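Local coordinates for putative polysaccharide biosynthesis protein with aminopeptidase-like domain (PDB 3K9T) that binds one zinc ion per subunit, probably acts in the biosynthesis of modified polysaccharides, and is not expected to have peptidase activity, at residues 15-27 / 329-343. Numbering follows the deposited sequence.
Sequences TGGEIYNLIEELF and DNLCYMNKDGLADSY
Gly-16 and Ala-340 come within 4.0 Å, CA to CA, where helix 15-26 crosses helix 336-343, the first turns of helix 336-355, at 110°, with these segments' axes 7.8 Å apart. Gly-16 has no side chain, and its CA lies 3.9 Å from Lys-336 O. Leu-339 is a knob in the hole formed by Gly-16, Ile-19, Tyr-20 and Ile-23. With CG2 anti to the backbone N, Thr-15 lays this methyl over one face of the Tyr-343 ring, 3.7 Å from the centroid (CH-pi), and OG1 turns to a water shared with Tyr-343 OH. Met-334 CB meets the Tyr-20 ring at its edge, in plane. Leu-331 sends CD2 to Ile-23 CG2 at 3.7 Å and lays CG over one face of Phe-27. The extended Lys-336 chain passes CE 3.8 Å from Tyr-20 CD2. Its NZ donates to a second water, which donates to Gly-17 O and Asn-21 OD1. Helix 12-26 of the aminopeptidase-like region thus meets the chain after zinc ligand His-325, where Asp-329 accepts from the backbone N of Asn-195 and of zinc ligand Asp-196. No direct hydrogen bond joins the segments: apolar and CH-pi contacts carry the joint, and water bridges its polar groups.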
ATOM      1  N   THR A  15      -4.532 -40.693  -8.286  1.00 27.62           N
ATOM      2  CA  THR A  15      -5.851 -40.219  -7.845  1.00 28.26           C
ATOM      3  C   THR A  15      -6.536 -39.334  -8.900  1.00 27.34           C
ATOM      4  O   THR A  15      -7.747 -39.385  -9.034  1.00 23.83           O
ATOM      5  CB  THR A  15      -5.750 -39.469  -6.512  1.00 27.70           C
ATOM      6  OG1 THR A  15      -5.045 -40.312  -5.588  1.00 33.77           O
ATOM      7  CG2 THR A  15      -7.147 -39.084  -5.960  1.00 25.14           C
ATOM      8  N   GLY A  16      -5.770 -38.532  -9.650  1.00 26.53           N
ATOM      9  CA  GLY A  16      -6.355 -37.724 -10.732  1.00 25.43           C
ATOM     10  C   GLY A  16      -7.097 -38.622 -11.734  1.00 25.64           C
ATOM     11  O   GLY A  16      -8.173 -38.296 -12.270  1.00 24.19           O
ATOM     12  N   GLY A  17      -6.517 -39.781 -11.974  1.00 25.41           N
ATOM     13  CA  GLY A  17      -7.146 -40.773 -12.812  1.00 25.78           C
ATOM     14  C   GLY A  17      -8.438 -41.309 -12.252  1.00 24.05           C
ATOM     15  O   GLY A  17      -9.393 -41.450 -12.999  1.00 24.59           O
ATOM     16  N   GLU A  18      -8.470 -41.600 -10.948  1.00 22.61           N
ATOM     17  CA  GLU A  18      -9.668 -42.105 -10.259  0.60 22.81           C
ATOM     18  C   GLU A  18     -10.754 -41.030 -10.227  1.00 22.44           C
ATOM     19  O   GLU A  18     -11.935 -41.318 -10.321  1.00 22.41           O
ATOM     20  CB  GLU A  18      -9.316 -42.548  -8.823  0.60 23.07           C
ATOM     21  CG  GLU A  18      -8.222 -43.631  -8.734  0.60 26.37           C
ATOM     22  CD  GLU A  18      -7.925 -44.115  -7.298  0.60 30.80           C
ATOM     23  OE1 GLU A  18      -7.195 -43.373  -6.623  0.60 29.95           O
ATOM     24  OE2 GLU A  18      -8.418 -45.199  -6.845  0.60 26.51           O
ATOM     25  N   ILE A  19     -10.324 -39.769 -10.079  1.00 24.00           N
ATOM     26  CA  ILE A  19     -11.252 -38.638 -10.066  1.00 23.83           C
ATOM     27  C   ILE A  19     -11.889 -38.549 -11.457  1.00 23.08           C
ATOM     28  O   ILE A  19     -13.101 -38.375 -11.570  1.00 17.51           O
ATOM     29  CB  ILE A  19     -10.593 -37.292  -9.664  1.00 25.63           C
ATOM     30  CG1 ILE A  19     -10.064 -37.341  -8.212  1.00 29.15           C
ATOM     31  CG2 ILE A  19     -11.588 -36.149  -9.788  1.00 19.10           C
ATOM     32  CD1 ILE A  19      -9.117 -36.159  -7.844  1.00 26.35           C
ATOM     33  N   TYR A  20     -11.082 -38.731 -12.512  1.00 24.79           N
ATOM     34  CA  TYR A  20     -11.599 -38.710 -13.890  1.00 23.23           C
ATOM     35  C   TYR A  20     -12.679 -39.791 -14.131  1.00 23.15           C
ATOM     36  O   TYR A  20     -13.743 -39.522 -14.723  1.00 18.60           O
ATOM     37  CB  TYR A  20     -10.479 -38.887 -14.933  1.00 23.04           C
ATOM     38  CG  TYR A  20     -11.092 -39.026 -16.298  1.00 31.27           C
ATOM     39  CD1 TYR A  20     -11.591 -37.909 -16.970  1.00 33.07           C
ATOM     40  CD2 TYR A  20     -11.287 -40.264 -16.868  1.00 28.70           C
ATOM     41  CE1 TYR A  20     -12.216 -38.026 -18.190  1.00 37.02           C
ATOM     42  CE2 TYR A  20     -11.902 -40.385 -18.095  1.00 36.36           C
ATOM     43  CZ  TYR A  20     -12.373 -39.266 -18.760  1.00 37.90           C
ATOM     44  OH  TYR A  20     -13.007 -39.394 -20.000  1.00 42.74           O
ATOM     45  N   ASN A  21     -12.380 -41.010 -13.672  1.00 23.91           N
ATOM     46  CA  ASN A  21     -13.272 -42.157 -13.832  1.00 22.50           C
ATOM     47  C   ASN A  21     -14.643 -41.954 -13.184  1.00 23.27           C
ATOM     48  O   ASN A  21     -15.649 -42.422 -13.734  1.00 24.36           O
ATOM     49  CB  ASN A  21     -12.632 -43.409 -13.285  1.00 20.19           C
ATOM     50  CG  ASN A  21     -11.441 -43.877 -14.106  1.00 21.37           C
ATOM     51  OD1 ASN A  21     -11.268 -43.489 -15.262  1.00 25.92           O
ATOM     52  ND2 ASN A  21     -10.601 -44.738 -13.499  1.00 23.02           N
ATOM     53  N   LEU A  22     -14.667 -41.268 -12.033  1.00 22.13           N
ATOM     54  CA  LEU A  22     -15.908 -40.879 -11.370  1.00 22.48           C
ATOM     55  C   LEU A  22     -16.674 -39.865 -12.241  1.00 24.37           C
ATOM     56  O   LEU A  22     -17.902 -39.954 -12.396  1.00 26.48           O
ATOM     57  CB  LEU A  22     -15.618 -40.287  -9.976  1.00 23.17           C
ATOM     58  CG  LEU A  22     -16.795 -39.748  -9.126  1.00 27.26           C
ATOM     59  CD1 LEU A  22     -17.979 -40.727  -9.154  1.00 15.34           C
ATOM     60  CD2 LEU A  22     -16.372 -39.357  -7.652  1.00 10.62           C
ATOM     61  N   ILE A  23     -15.950 -38.904 -12.818  1.00 24.72           N
ATOM     62  CA  ILE A  23     -16.554 -37.923 -13.710  1.00 23.13           C
ATOM     63  C   ILE A  23     -17.169 -38.678 -14.874  1.00 25.69           C
ATOM     64  O   ILE A  23     -18.333 -38.465 -15.229  1.00 26.38           O
ATOM     65  CB  ILE A  23     -15.505 -36.884 -14.220  1.00 23.94           C
ATOM     66  CG1 ILE A  23     -15.079 -35.940 -13.062  1.00 21.77           C
ATOM     67  CG2 ILE A  23     -16.020 -36.137 -15.533  1.00 12.13           C
ATOM     68  CD1 ILE A  23     -13.824 -35.129 -13.341  1.00 15.31           C
ATOM     69  N   GLU A  24     -16.401 -39.583 -15.463  1.00 24.82           N
ATOM     70  CA  GLU A  24     -16.907 -40.307 -16.625  1.00 27.28           C
ATOM     71  C   GLU A  24     -18.188 -41.087 -16.278  1.00 28.03           C
ATOM     72  O   GLU A  24     -19.144 -41.068 -17.044  1.00 29.90           O
ATOM     73  CB  GLU A  24     -15.825 -41.234 -17.163  1.00 26.26           C
ATOM     74  CG  GLU A  24     -16.139 -41.878 -18.490  1.00 36.36           C
ATOM     75  CD  GLU A  24     -14.970 -42.693 -18.994  1.00 38.00           C
ATOM     76  OE1 GLU A  24     -14.704 -43.717 -18.358  1.00 50.16           O
ATOM     77  OE2 GLU A  24     -14.300 -42.305 -19.976  1.00 46.13           O
ATOM     78  N   GLU A  25     -18.190 -41.775 -15.132  1.00 26.79           N
ATOM     79  CA  GLU A  25     -19.372 -42.490 -14.662  1.00 26.75           C
ATOM     80  C   GLU A  25     -20.568 -41.538 -14.448  1.00 26.21           C
ATOM     81  O   GLU A  25     -21.708 -41.866 -14.777  1.00 26.59           O
ATOM     82  CB  GLU A  25     -19.073 -43.245 -13.355  1.00 26.31           C
ATOM     83  CG  GLU A  25     -20.290 -44.036 -12.839  1.00 25.43           C
ATOM     84  CD  GLU A  25     -19.984 -45.010 -11.699  1.00 26.83           C
ATOM     85  OE1 GLU A  25     -18.835 -45.094 -11.232  1.00 30.05           O
ATOM     86  OE2 GLU A  25     -20.922 -45.707 -11.271  1.00 28.92           O
ATOM     87  N   LEU A  26     -20.314 -40.365 -13.896  1.00 23.85           N
ATOM     88  CA  LEU A  26     -21.399 -39.431 -13.645  1.00 23.62           C
ATOM     89  C   LEU A  26     -21.895 -38.699 -14.926  1.00 22.44           C
ATOM     90  O   LEU A  26     -23.031 -38.189 -14.983  1.00 21.23           O
ATOM     91  CB  LEU A  26     -20.965 -38.407 -12.562  1.00 24.86           C
ATOM     92  CG  LEU A  26     -20.801 -38.865 -11.106  1.00 20.02           C
ATOM     93  CD1 LEU A  26     -20.223 -37.762 -10.213  1.00 17.59           C
ATOM     94  CD2 LEU A  26     -22.123 -39.324 -10.536  1.00 26.43           C
ATOM     95  N   PHE A  27     -21.061 -38.660 -15.958  1.00 22.48           N
ATOM     96  CA  PHE A  27     -21.291 -37.744 -17.092  1.00 22.13           C
ATOM     97  C   PHE A  27     -22.667 -37.844 -17.758  1.00 22.81           C
ATOM     98  O   PHE A  27     -23.334 -36.828 -17.928  1.00 25.35           O
ATOM     99  CB  PHE A  27     -20.161 -37.905 -18.114  1.00 23.90           C
ATOM    100  CG  PHE A  27     -20.267 -37.008 -19.293  1.00 25.66           C
ATOM    101  CD1 PHE A  27     -20.034 -35.654 -19.167  1.00 25.45           C
ATOM    102  CD2 PHE A  27     -20.632 -37.516 -20.532  1.00 20.05           C
ATOM    103  CE1 PHE A  27     -20.151 -34.822 -20.271  1.00 26.20           C
ATOM    104  CE2 PHE A  27     -20.727 -36.707 -21.627  1.00 17.72           C
ATOM    105  CZ  PHE A  27     -20.485 -35.355 -21.505  1.00 25.41           C
ATOM    106  N   ASP A 329     -17.689 -28.524 -23.136  1.00 23.53           N
ATOM    107  CA  ASP A 329     -17.260 -28.905 -21.799  1.00 25.30           C
ATOM    108  C   ASP A 329     -17.560 -30.403 -21.576  1.00 26.44           C
ATOM    109  O   ASP A 329     -18.420 -30.787 -20.757  1.00 25.58           O
ATOM    110  CB  ASP A 329     -17.986 -28.058 -20.749  1.00 25.94           C
ATOM    111  CG  ASP A 329     -17.447 -28.278 -19.333  1.00 27.64           C
ATOM    112  OD1 ASP A 329     -16.437 -28.999 -19.202  1.00 32.53           O
ATOM    113  OD2 ASP A 329     -18.024 -27.732 -18.361  1.00 25.40           O
ATOM    114  N   ASN A 330     -16.807 -31.226 -22.293  1.00 24.04           N
ATOM    115  CA  ASN A 330     -16.983 -32.652 -22.312  1.00 21.38           C
ATOM    116  C   ASN A 330     -15.809 -33.410 -21.691  1.00 20.12           C
ATOM    117  O   ASN A 330     -14.886 -32.811 -21.169  1.00 14.18           O
ATOM    118  CB  ASN A 330     -17.177 -33.068 -23.766  1.00 23.07           C
ATOM    119  CG  ASN A 330     -16.003 -32.735 -24.647  1.00 21.15           C
ATOM    120  OD1 ASN A 330     -14.850 -32.741 -24.229  1.00 32.93           O
ATOM    121  ND2 ASN A 330     -16.295 -32.458 -25.901  1.00 33.47           N
ATOM    122  N   LEU A 331     -15.823 -34.736 -21.799  1.00 21.01           N
ATOM    123  CA  LEU A 331     -14.809 -35.565 -21.149  1.00 22.73           C
ATOM    124  C   LEU A 331     -13.365 -35.247 -21.571  1.00 22.14           C
ATOM    125  O   LEU A 331     -12.435 -35.167 -20.737  1.00 23.68           O
ATOM    126  CB  LEU A 331     -15.173 -37.043 -21.343  1.00 21.78           C
ATOM    127  CG  LEU A 331     -16.403 -37.494 -20.531  1.00 28.55           C
ATOM    128  CD1 LEU A 331     -16.856 -38.883 -20.965  1.00 20.55           C
ATOM    129  CD2 LEU A 331     -16.123 -37.438 -18.967  1.00 21.72           C
ATOM    130  N   CYS A 332     -13.182 -35.023 -22.863  1.00 22.64           N
ATOM    131  CA  CYS A 332     -11.859 -34.691 -23.399  0.50 22.24           C
ATOM    132  C   CYS A 332     -11.366 -33.329 -22.938  1.00 29.13           C
ATOM    133  O   CYS A 332     -10.199 -33.022 -23.073  1.00 29.33           O
ATOM    134  CB  CYS A 332     -11.827 -34.805 -24.919  0.50 22.52           C
ATOM    135  SG  CYS A 332     -11.345 -36.474 -25.422  0.50 28.85           S
ATOM    136  N   TYR A 333     -12.254 -32.529 -22.357  1.00 19.40           N
ATOM    137  CA  TYR A 333     -11.859 -31.234 -21.791  1.00 21.04           C
ATOM    138  C   TYR A 333     -11.252 -31.393 -20.386  1.00 31.62           C
ATOM    139  O   TYR A 333     -10.475 -30.545 -19.942  1.00 23.44           O
ATOM    140  CB  TYR A 333     -13.045 -30.238 -21.814  1.00 24.64           C
ATOM    141  CG  TYR A 333     -12.726 -28.867 -21.288  1.00 14.10           C
ATOM    142  CD1 TYR A 333     -11.712 -28.091 -21.848  1.00 33.90           C
ATOM    143  CD2 TYR A 333     -13.416 -28.348 -20.186  1.00 49.62           C
ATOM    144  CE1 TYR A 333     -11.401 -26.804 -21.319  1.00 24.21           C
ATOM    145  CE2 TYR A 333     -13.125 -27.082 -19.676  1.00 24.08           C
ATOM    146  CZ  TYR A 333     -12.127 -26.315 -20.254  1.00 38.61           C
ATOM    147  OH  TYR A 333     -11.834 -25.078 -19.742  1.00 28.17           O
HETATM  148  N   MSE A 334     -11.622 -32.472 -19.703  1.00 28.38           N
HETATM  149  CA  MSE A 334     -10.980 -32.873 -18.460  1.00 29.76           C
HETATM  150  C   MSE A 334      -9.514 -33.301 -18.764  1.00 32.89           C
HETATM  151  O   MSE A 334      -9.226 -33.949 -19.758  1.00 23.09           O
HETATM  152  CB  MSE A 334     -11.728 -34.055 -17.840  1.00 27.04           C
HETATM  153  CG  MSE A 334     -13.168 -33.785 -17.430  1.00 22.13           C
HETATM  154 SE   MSE A 334     -13.120 -32.366 -16.099  0.75 10.10          SE
HETATM  155  CE  MSE A 334     -13.198 -30.714 -17.153  1.00 11.30           C
ATOM    156  N   ASN A 335      -8.603 -32.906 -17.897  1.00 27.35           N
ATOM    157  CA  ASN A 335      -7.191 -33.221 -17.992  1.00 29.00           C
ATOM    158  C   ASN A 335      -6.758 -33.898 -16.674  1.00 26.22           C
ATOM    159  O   ASN A 335      -6.973 -33.340 -15.609  1.00 17.42           O
ATOM    160  CB  ASN A 335      -6.432 -31.916 -18.190  1.00 22.60           C
ATOM    161  CG  ASN A 335      -4.971 -32.114 -18.247  1.00 33.46           C
ATOM    162  OD1 ASN A 335      -4.295 -32.259 -17.215  1.00 35.55           O
ATOM    163  ND2 ASN A 335      -4.447 -32.121 -19.458  1.00 17.93           N
ATOM    164  N   LYS A 336      -6.156 -35.083 -16.739  1.00 26.41           N
ATOM    165  CA  LYS A 336      -5.842 -35.840 -15.514  1.00 29.07           C
ATOM    166  C   LYS A 336      -4.872 -35.139 -14.590  1.00 27.40           C
ATOM    167  O   LYS A 336      -5.031 -35.184 -13.359  1.00 28.83           O
ATOM    168  CB  LYS A 336      -5.367 -37.259 -15.838  1.00 32.90           C
ATOM    169  CG  LYS A 336      -6.548 -38.114 -16.321  1.00 52.56           C
ATOM    170  CD  LYS A 336      -6.185 -39.545 -16.638  1.00 82.81           C
ATOM    171  CE  LYS A 336      -7.440 -40.329 -16.981  1.00 55.90           C
ATOM    172  NZ  LYS A 336      -7.185 -41.623 -17.654  1.00 75.37           N
ATOM    173  N   ASP A 337      -3.903 -34.462 -15.187  1.00 16.81           N
ATOM    174  CA  ASP A 337      -2.885 -33.721 -14.448  1.00 22.15           C
ATOM    175  C   ASP A 337      -3.474 -32.500 -13.803  1.00 25.80           C
ATOM    176  O   ASP A 337      -3.025 -32.080 -12.733  1.00 30.06           O
ATOM    177  CB  ASP A 337      -1.743 -33.334 -15.381  1.00 16.50           C
ATOM    178  CG  ASP A 337      -0.955 -34.570 -15.882  1.00 12.13           C
ATOM    179  OD1 ASP A 337      -0.711 -35.485 -15.069  1.00 63.02           O
ATOM    180  OD2 ASP A 337      -0.607 -34.633 -17.079  1.00 54.58           O
ATOM    181  N   GLY A 338      -4.506 -31.957 -14.445  1.00 27.76           N
ATOM    182  CA  GLY A 338      -5.244 -30.826 -13.908  1.00 19.27           C
ATOM    183  C   GLY A 338      -6.024 -31.234 -12.681  1.00 31.57           C
ATOM    184  O   GLY A 338      -5.972 -30.587 -11.631  1.00 15.87           O
ATOM    185  N   LEU A 339      -6.758 -32.320 -12.823  1.00 22.16           N
ATOM    186  CA  LEU A 339      -7.492 -32.890 -11.699  1.00 20.83           C
ATOM    187  C   LEU A 339      -6.530 -33.296 -10.577  1.00 16.68           C
ATOM    188  O   LEU A 339      -6.736 -32.937  -9.395  1.00 20.62           O
ATOM    189  CB  LEU A 339      -8.292 -34.063 -12.173  1.00 20.64           C
ATOM    190  CG  LEU A 339      -9.464 -33.675 -13.056  1.00 30.34           C
ATOM    191  CD1 LEU A 339      -9.847 -34.900 -13.878  1.00 22.70           C
ATOM    192  CD2 LEU A 339     -10.641 -33.116 -12.225  1.00 13.93           C
ATOM    193  N   ALA A 340      -5.452 -33.980 -10.945  1.00 27.77           N
ATOM    194  CA  ALA A 340      -4.404 -34.337  -9.981  1.00 20.07           C
ATOM    195  C   ALA A 340      -3.880 -33.103  -9.256  1.00 34.72           C
ATOM    196  O   ALA A 340      -3.728 -33.107  -8.030  1.00 26.82           O
ATOM    197  CB  ALA A 340      -3.245 -35.054 -10.691  1.00 27.73           C
ATOM    198  N   ASP A 341      -3.612 -32.041 -10.012  1.00 29.76           N
ATOM    199  CA  ASP A 341      -3.030 -30.841  -9.424  1.00 18.10           C
ATOM    200  C   ASP A 341      -4.010 -30.097  -8.535  1.00 28.08           C
ATOM    201  O   ASP A 341      -3.637 -29.581  -7.483  1.00 26.30           O
ATOM    202  CB  ASP A 341      -2.497 -29.894 -10.488  1.00 22.55           C
ATOM    203  CG  ASP A 341      -1.815 -28.672  -9.883  1.00 29.04           C
ATOM    204  OD1 ASP A 341      -0.659 -28.789  -9.425  1.00 26.97           O
ATOM    205  OD2 ASP A 341      -2.445 -27.596  -9.858  1.00 26.60           O
ATOM    206  N   SER A 342      -5.251 -29.985  -8.971  1.00 18.65           N
ATOM    207  CA  SER A 342      -6.268 -29.367  -8.116  1.00 19.50           C
ATOM    208  C   SER A 342      -6.437 -30.144  -6.788  1.00 24.85           C
ATOM    209  O   SER A 342      -6.566 -29.567  -5.735  1.00 23.04           O
ATOM    210  CB  SER A 342      -7.588 -29.287  -8.857  1.00 26.20           C
ATOM    211  OG  SER A 342      -7.462 -28.491 -10.026  1.00 23.13           O
ATOM    212  N   TYR A 343      -6.407 -31.463  -6.847  1.00 23.08           N
ATOM    213  CA  TYR A 343      -6.567 -32.282  -5.649  1.00 31.39           C
ATOM    214  C   TYR A 343      -5.384 -32.113  -4.693  1.00 14.27           C
ATOM    215  O   TYR A 343      -5.566 -31.930  -3.503  1.00 33.94           O
ATOM    216  CB  TYR A 343      -6.732 -33.713  -6.102  1.00 19.32           C
ATOM    217  CG  TYR A 343      -6.504 -34.810  -5.100  1.00 29.73           C
ATOM    218  CD1 TYR A 343      -7.518 -35.230  -4.254  1.00 17.04           C
ATOM    219  CD2 TYR A 343      -5.299 -35.504  -5.076  1.00 17.84           C
ATOM    220  CE1 TYR A 343      -7.330 -36.271  -3.380  1.00 25.74           C
ATOM    221  CE2 TYR A 343      -5.098 -36.557  -4.185  1.00 29.71           C
ATOM    222  CZ  TYR A 343      -6.122 -36.936  -3.352  1.00 25.67           C
ATOM    223  OH  TYR A 343      -5.947 -37.981  -2.488  1.00 19.40           O
TER
HETATM  224  O   HOH W   1      -3.976 -39.548  -3.333  1.00 19.88           O
HETATM  225  O   HOH W   2      -8.685 -42.626 -15.466  1.00 40.70           O